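Local coordinates for protein chymotrypsin (Cellulomonas bogoriensis, PDB 2EA3) that probably hydrolyses peptide bonds as a secreted serine endopeptidase of the chymotrypsin family, this chain being the protease domain of a longer precursor, at residues 1-6 / 64-69; 5-10 / 71-76. One frame throughout, in Å; residues are numbered along the deposited sequence.

Contact 1 (1-6 / 64-69)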
loop_
_atom_site.group_PDB
_atom_site.type_symbol
_atom_site.label_atom_id
_atom_site.label_comp_id
_atom_site.label_asym_id
_atom_site.label_seq_id
_atom_site.Cartn_x
_atom_site.Cartn_y
_atom_site.Cartn_z
ATOM N N PHE A 1 -13.048 -14.202 -5.722
ATOM C CA PHE A 1 -12.933 -12.942 -4.931
ATOM C C PHE A 1 -12.008 -12.014 -5.700
ATOM O O PHE A 1 -10.981 -12.460 -6.179
ATOM C CB PHE A 1 -12.348 -13.250 -3.549
ATOM C CG PHE A 1 -12.249 -12.058 -2.662
ATOM C CD1 PHE A 1 -11.101 -11.271 -2.655
ATOM C CD2 PHE A 1 -13.316 -11.696 -1.840
ATOM C CE1 PHE A 1 -11.021 -10.155 -1.844
ATOM C CE2 PHE A 1 -13.234 -10.569 -1.022
ATOM C CZ PHE A 1 -12.094 -9.801 -1.028
ATOM N N ASP A 2 -12.351 -10.729 -5.811
ATOM C CA ASP A 2 -11.509 -9.798 -6.565
ATOM C C ASP A 2 -10.600 -9.011 -5.640
ATOM O O ASP A 2 -11.055 -8.441 -4.646
ATOM C CB ASP A 2 -12.349 -8.826 -7.405
ATOM C CG ASP A 2 -13.128 -9.522 -8.520
ATOM O OD1 ASP A 2 -12.865 -10.699 -8.813
ATOM O OD2 ASP A 2 -14.007 -8.879 -9.115
ATOM N N VAL A 3 -9.319 -8.987 -5.982
ATOM C CA VAL A 3 -8.318 -8.216 -5.244
ATOM C C VAL A 3 -8.113 -6.912 -5.982
ATOM O O VAL A 3 -7.691 -6.904 -7.138
ATOM C CB VAL A 3 -6.980 -8.985 -5.106
ATOM C CG1 VAL A 3 -5.814 -8.046 -4.650
ATOM C CG2 VAL A 3 -7.165 -10.148 -4.136
ATOM N N ILE A 4 -8.452 -5.825 -5.299
ATOM C CA ILE A 4 -8.419 -4.471 -5.839
ATOM C C ILE A 4 -7.632 -3.614 -4.837
ATOM O O ILE A 4 -7.824 -3.732 -3.626
ATOM C CB ILE A 4 -9.858 -3.935 -5.991
ATOM C CG1 ILE A 4 -10.642 -4.783 -7.010
ATOM C CG2 ILE A 4 -9.867 -2.462 -6.407
ATOM C CD1 ILE A 4 -12.157 -4.718 -6.805
ATOM N N GLY A 5 -6.725 -2.784 -5.342
ATOM C CA GLY A 5 -5.963 -1.861 -4.485
ATOM C C GLY A 5 -6.864 -0.984 -3.617
ATOM O O GLY A 5 -7.902 -0.486 -4.072
ATOM N N GLY A 6 -6.482 -0.818 -2.354
ATOM C CA GLY A 6 -7.181 0.099 -1.450
ATOM C C GLY A 6 -8.261 -0.559 -0.621
ATOM O O GLY A 6 -8.764 0.047 0.330
ATOM N N ALA A 64 -6.083 -20.066 -5.156
ATOM C CA ALA A 64 -7.228 -20.292 -6.027
ATOM C C ALA A 64 -8.419 -19.411 -5.685
ATOM O O ALA A 64 -8.676 -19.096 -4.521
ATOM C CB ALA A 64 -7.630 -21.768 -5.989
ATOM N N GLY A 65 -9.171 -19.052 -6.713
ATOM C CA GLY A 65 -10.440 -18.372 -6.523
ATOM C C GLY A 65 -10.237 -16.893 -6.272
ATOM O O GLY A 65 -11.186 -16.175 -5.968
ATOM N N VAL A 66 -8.998 -16.444 -6.401
ATOM C CA VAL A 66 -8.686 -15.039 -6.148
ATOM C C VAL A 66 -8.290 -14.412 -7.466
ATOM O O VAL A 66 -7.294 -14.829 -8.084
ATOM C CB VAL A 66 -7.563 -14.886 -5.113
ATOM C CG1 VAL A 66 -7.163 -13.426 -4.981
ATOM C CG2 VAL A 66 -8.007 -15.431 -3.767
ATOM N N ASN A 67 -9.068 -13.424 -7.907
ATOM C CA ASN A 67 -8.768 -12.730 -9.144
ATOM C C ASN A 67 -7.972 -11.477 -8.840
ATOM O O ASN A 67 -8.424 -10.632 -8.072
ATOM C CB ASN A 67 -10.058 -12.356 -9.865
ATOM C CG ASN A 67 -10.879 -13.563 -10.219
ATOM O OD1 ASN A 67 -10.373 -14.499 -10.849
ATOM N ND2 ASN A 67 -12.143 -13.572 -9.808
ATOM N N LEU A 68 -6.789 -11.378 -9.422
ATOM C CA LEU A 68 -5.871 -10.268 -9.161
ATOM C C LEU A 68 -6.053 -9.242 -10.267
ATOM O O LEU A 68 -5.758 -9.534 -11.429
ATOM C CB LEU A 68 -4.430 -10.781 -9.159
ATOM C CG LEU A 68 -4.105 -11.826 -8.086
ATOM C CD1 LEU A 68 -2.720 -12.429 -8.270
ATOM C CD2 LEU A 68 -4.269 -11.208 -6.696
ATOM N N LEU A 69 -6.526 -8.051 -9.903
ATOM C CA LEU A 69 -6.901 -7.045 -10.883
ATOM C C LEU A 69 -5.933 -5.894 -10.859
ATOM O O LEU A 69 -5.447 -5.508 -9.794
ATOM C CB LEU A 69 -8.312 -6.533 -10.586
ATOM C CG LEU A 69 -9.424 -7.582 -10.703
ATOM C CD1 LEU A 69 -10.763 -6.944 -10.373
ATOM C CD2 LEU A 69 -9.470 -8.167 -12.110
HETATM O O HOH W 1 -14.003 -12.932 -7.978
#
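Asp2 and Asn67 are paired residues of neighbouring parallel strands, with side chains on the same face of the sheet, and the amide of Asn67 gives a hydrogen bond from ND2 to Asp2 OD1 over 3.1 Å. The acceptor lies almost in the amide plane and is met nearly along its C-O axis, although carboxylate and amide planes stand 59° apart. A water links the same two groups to the chain start: it donates to Asp2 OD1 at 2.6 Å, accepts from Phe1 N, and takes a weak bond from Asn67 ND2. OD1 thus has two donors, and the nearby N-terminal amine would probably help to keep the carboxylate charged. With an alanine in place of Asp2, Asn67 ND2 and the water would probably lose their shared acceptor and the amide would be freer to turn. Phe1 N itself donates to Gly65 O at 2.7 Å.

Behind these groups runs a parallel ladder in which 2-5 and 67-69 form a two-stranded sheet, their axes 24° apart. Asn67 bonds through N to Phe1 O and through O to Val3 N, the latter with an N-H...O angle of 173°; Leu69 N closes the ladder on Val3 O at 3.2 Å.

The face bearing Val3 is apolar. Val3 CG2, anti to the carbonyl carbon and so turned back toward the chain start, presses on Val66 CG1 at 3.4 Å, shorter than methyl groups normally approach, while Leu68 CD2 lies alongside Val3 CB at 3.8 Å. On the Asp2 side, Leu69 CD1 lies 4.0 Å from Ile4 CG1 and also touches the Asp2 side chain. Farther out, Ile19 of strand 14-23 and Pro43 pack on Val3, and Ala22 and Ile181 on Leu68.

Contact 2 (5-10 / 71-76)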
loop_
_atom_site.group_PDB
_atom_site.type_symbol
_atom_site.label_atom_id
_atom_site.label_comp_id
_atom_site.label_asym_id
_atom_site.label_seq_id
_atom_site.Cartn_x
_atom_site.Cartn_y
_atom_site.Cartn_z
ATOM N N GLY A 5 -6.725 -2.784 -5.342
ATOM C CA GLY A 5 -5.963 -1.861 -4.485
ATOM C C GLY A 5 -6.864 -0.984 -3.617
ATOM O O GLY A 5 -7.902 -0.486 -4.072
ATOM N N GLY A 6 -6.482 -0.818 -2.354
ATOM C CA GLY A 6 -7.181 0.099 -1.450
ATOM C C GLY A 6 -8.261 -0.559 -0.621
ATOM O O GLY A 6 -8.764 0.047 0.330
ATOM N N ASN A 7 -8.631 -1.783 -0.994
ATOM C CA ASN A 7 -9.645 -2.537 -0.232
ATOM C C ASN A 7 -9.079 -3.135 1.060
ATOM O O ASN A 7 -7.898 -3.470 1.140
ATOM C CB ASN A 7 -10.273 -3.634 -1.091
ATOM C CG ASN A 7 -11.326 -3.095 -2.047
ATOM O OD1 ASN A 7 -11.923 -3.854 -2.828
ATOM N ND2 ASN A 7 -11.562 -1.791 -1.994
ATOM N N ALA A 8 -9.938 -3.290 2.051
ATOM C CA ALA A 8 -9.539 -3.920 3.310
ATOM C C ALA A 8 -9.249 -5.399 3.086
ATOM O O ALA A 8 -9.854 -6.037 2.218
ATOM C CB ALA A 8 -10.668 -3.766 4.330
ATOM N N TYR A 9 -8.335 -5.955 3.870
ATOM C CA TYR A 9 -8.269 -7.406 4.021
ATOM C C TYR A 9 -8.129 -7.642 5.508
ATOM O O TYR A 9 -7.900 -6.704 6.263
ATOM C CB TYR A 9 -7.116 -8.022 3.218
ATOM C CG TYR A 9 -5.727 -7.574 3.640
ATOM C CD1 TYR A 9 -4.931 -8.398 4.449
ATOM C CD2 TYR A 9 -5.203 -6.345 3.220
ATOM C CE1 TYR A 9 -3.640 -8.000 4.832
ATOM C CE2 TYR A 9 -3.927 -5.939 3.614
ATOM C CZ TYR A 9 -3.150 -6.781 4.411
ATOM O OH TYR A 9 -1.877 -6.397 4.798
ATOM N N THR A 10 -8.296 -8.877 5.954
ATOM C CA THR A 10 -8.201 -9.097 7.384
ATOM C C THR A 10 -7.056 -10.036 7.713
ATOM O O THR A 10 -6.685 -10.903 6.899
ATOM C CB THR A 10 -9.492 -9.655 7.972
ATOM O OG1 THR A 10 -9.810 -10.861 7.280
ATOM C CG2 THR A 10 -10.647 -8.628 7.835
ATOM N N GLN A 71 -6.209 -2.820 -10.716
ATOM C CA GLN A 71 -7.136 -1.727 -10.408
ATOM C C GLN A 71 -6.967 -1.294 -8.971
ATOM O O GLN A 71 -6.538 -2.083 -8.125
ATOM C CB GLN A 71 -8.584 -2.177 -10.600
ATOM C CG GLN A 71 -8.913 -2.623 -12.014
ATOM C CD GLN A 71 -10.392 -2.739 -12.225
ATOM O OE1 GLN A 71 -10.960 -2.024 -13.054
ATOM N NE2 GLN A 71 -11.037 -3.589 -11.455
ATOM N N VAL A 72 -7.298 -0.031 -8.720
ATOM C CA VAL A 72 -7.366 0.550 -7.389
ATOM C C VAL A 72 -8.781 1.106 -7.182
ATOM O O VAL A 72 -9.362 1.729 -8.084
ATOM C CB VAL A 72 -6.286 1.663 -7.185
ATOM C CG1 VAL A 72 -6.495 2.376 -5.861
ATOM C CG2 VAL A 72 -4.858 1.074 -7.265
ATOM N N ASN A 73 -9.356 0.851 -6.015
ATOM C CA ASN A 73 -10.685 1.356 -5.704
ATOM C C ASN A 73 -10.635 2.876 -5.506
ATOM O O ASN A 73 -9.845 3.355 -4.689
ATOM C CB ASN A 73 -11.171 0.680 -4.429
ATOM C CG ASN A 73 -12.647 0.903 -4.160
ATOM O OD1 ASN A 73 -13.286 1.763 -4.778
ATOM N ND2 ASN A 73 -13.192 0.131 -3.219
ATOM N N ASN A 74 -11.459 3.639 -6.242
ATOM C CA ASN A 74 -11.511 5.100 -5.989
ATOM C C ASN A 74 -12.522 5.539 -4.937
ATOM O O ASN A 74 -12.649 6.744 -4.648
ATOM C CB ASN A 74 -11.680 5.908 -7.289
ATOM C CG ASN A 74 -13.059 5.759 -7.911
ATOM O OD1 ASN A 74 -13.995 5.255 -7.301
ATOM N ND2 ASN A 74 -13.181 6.207 -9.154
ATOM N N TYR A 75 -13.239 4.565 -4.367
ATOM C CA TYR A 75 -14.249 4.799 -3.337
ATOM C C TYR A 75 -15.366 5.765 -3.742
ATOM O O TYR A 75 -15.986 6.393 -2.891
ATOM C CB TYR A 75 -13.596 5.216 -2.020
ATOM C CG TYR A 75 -12.964 4.018 -1.354
ATOM C CD1 TYR A 75 -13.718 3.193 -0.536
ATOM C CD2 TYR A 75 -11.637 3.693 -1.575
ATOM C CE1 TYR A 75 -13.186 2.075 0.051
ATOM C CE2 TYR A 75 -11.074 2.546 -0.981
ATOM C CZ TYR A 75 -11.857 1.768 -0.152
ATOM O OH TYR A 75 -11.376 0.643 0.468
ATOM N N SER A 76 -15.593 5.882 -5.044
ATOM C CA SER A 76 -16.762 6.585 -5.561
ATOM C C SER A 76 -17.551 5.677 -6.489
ATOM O O SER A 76 -18.344 6.153 -7.303
ATOM C CB SER A 76 -16.337 7.851 -6.297
ATOM O OG SER A 76 -15.940 8.807 -5.345
HETATM O O HOH W 2 -12.595 -1.711 1.559
#
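Tyr75 reaches back to Gly6, and its hydroxyl donates a 2.7 Å hydrogen bond from OH to Gly6 O. The oxygen lies at the ring edge, in the ring plane, yet the hydroxyl stands above the Gly6 carbonyl plane by 47°. A water donates to the same OH and accepts from Ala8 N, tying the ring to the start of strand 8-11. Asn73 ND2 sits over the centre of one ring face, 3.7 Å above its plane. The CG of Asn73 is anti to the backbone N (chi1 -168°), which leaves Asn73 OD1 near Tyr75 N; the 2.8 Å bond from that N closes an Asx turn, followed by a second one from Asn74 OD1 to Ser76 N.

Gly5 pairs in parallel with Val72 at a CA-CA distance of only 4.0 Å. Gly5 N donates to Gln71 O, and Asn73 N to Gly5 O at 2.8 Å. The close approach is consistent with glycine at Gly5, where a CB would lie very near Val72 CG2; Gly6, at phi 93°, has a backbone shape that a CB would probably crowd.

The 71-73 strand is paired antiparallel with 79-81 on its other edge, through Val72 and Val80. Asn73 O bonds Ser97 OG of strand 93-98, in one barrel, while Gly6 and Asn7 bond Ile19 of strand 14-23, in the other.

Contact 2 extends the parallel pairing of contact 1 by one bridge, Gly5 with Val72, after a shift of register; beyond Gly6 the chain diverges from 71-76. Gly5 and Gly6 belong to both contacts, whose centres lie about 10 Å apart, and Ile4 CG2 packs 3.4 Å from Asn73 N. The centre of contact 1 lies about 15 Å, and that of contact 2 about 10 Å, from the centre of the chain, so the pairing runs inward to strands of both six-stranded barrels of the chymotrypsin fold. The probable catalytic triad, Ser137, His32 and Asp56, belongs to neither contact; a sulfate, probably from the crystallisation liquor, lies about 4 Å from the Asn73 side chain.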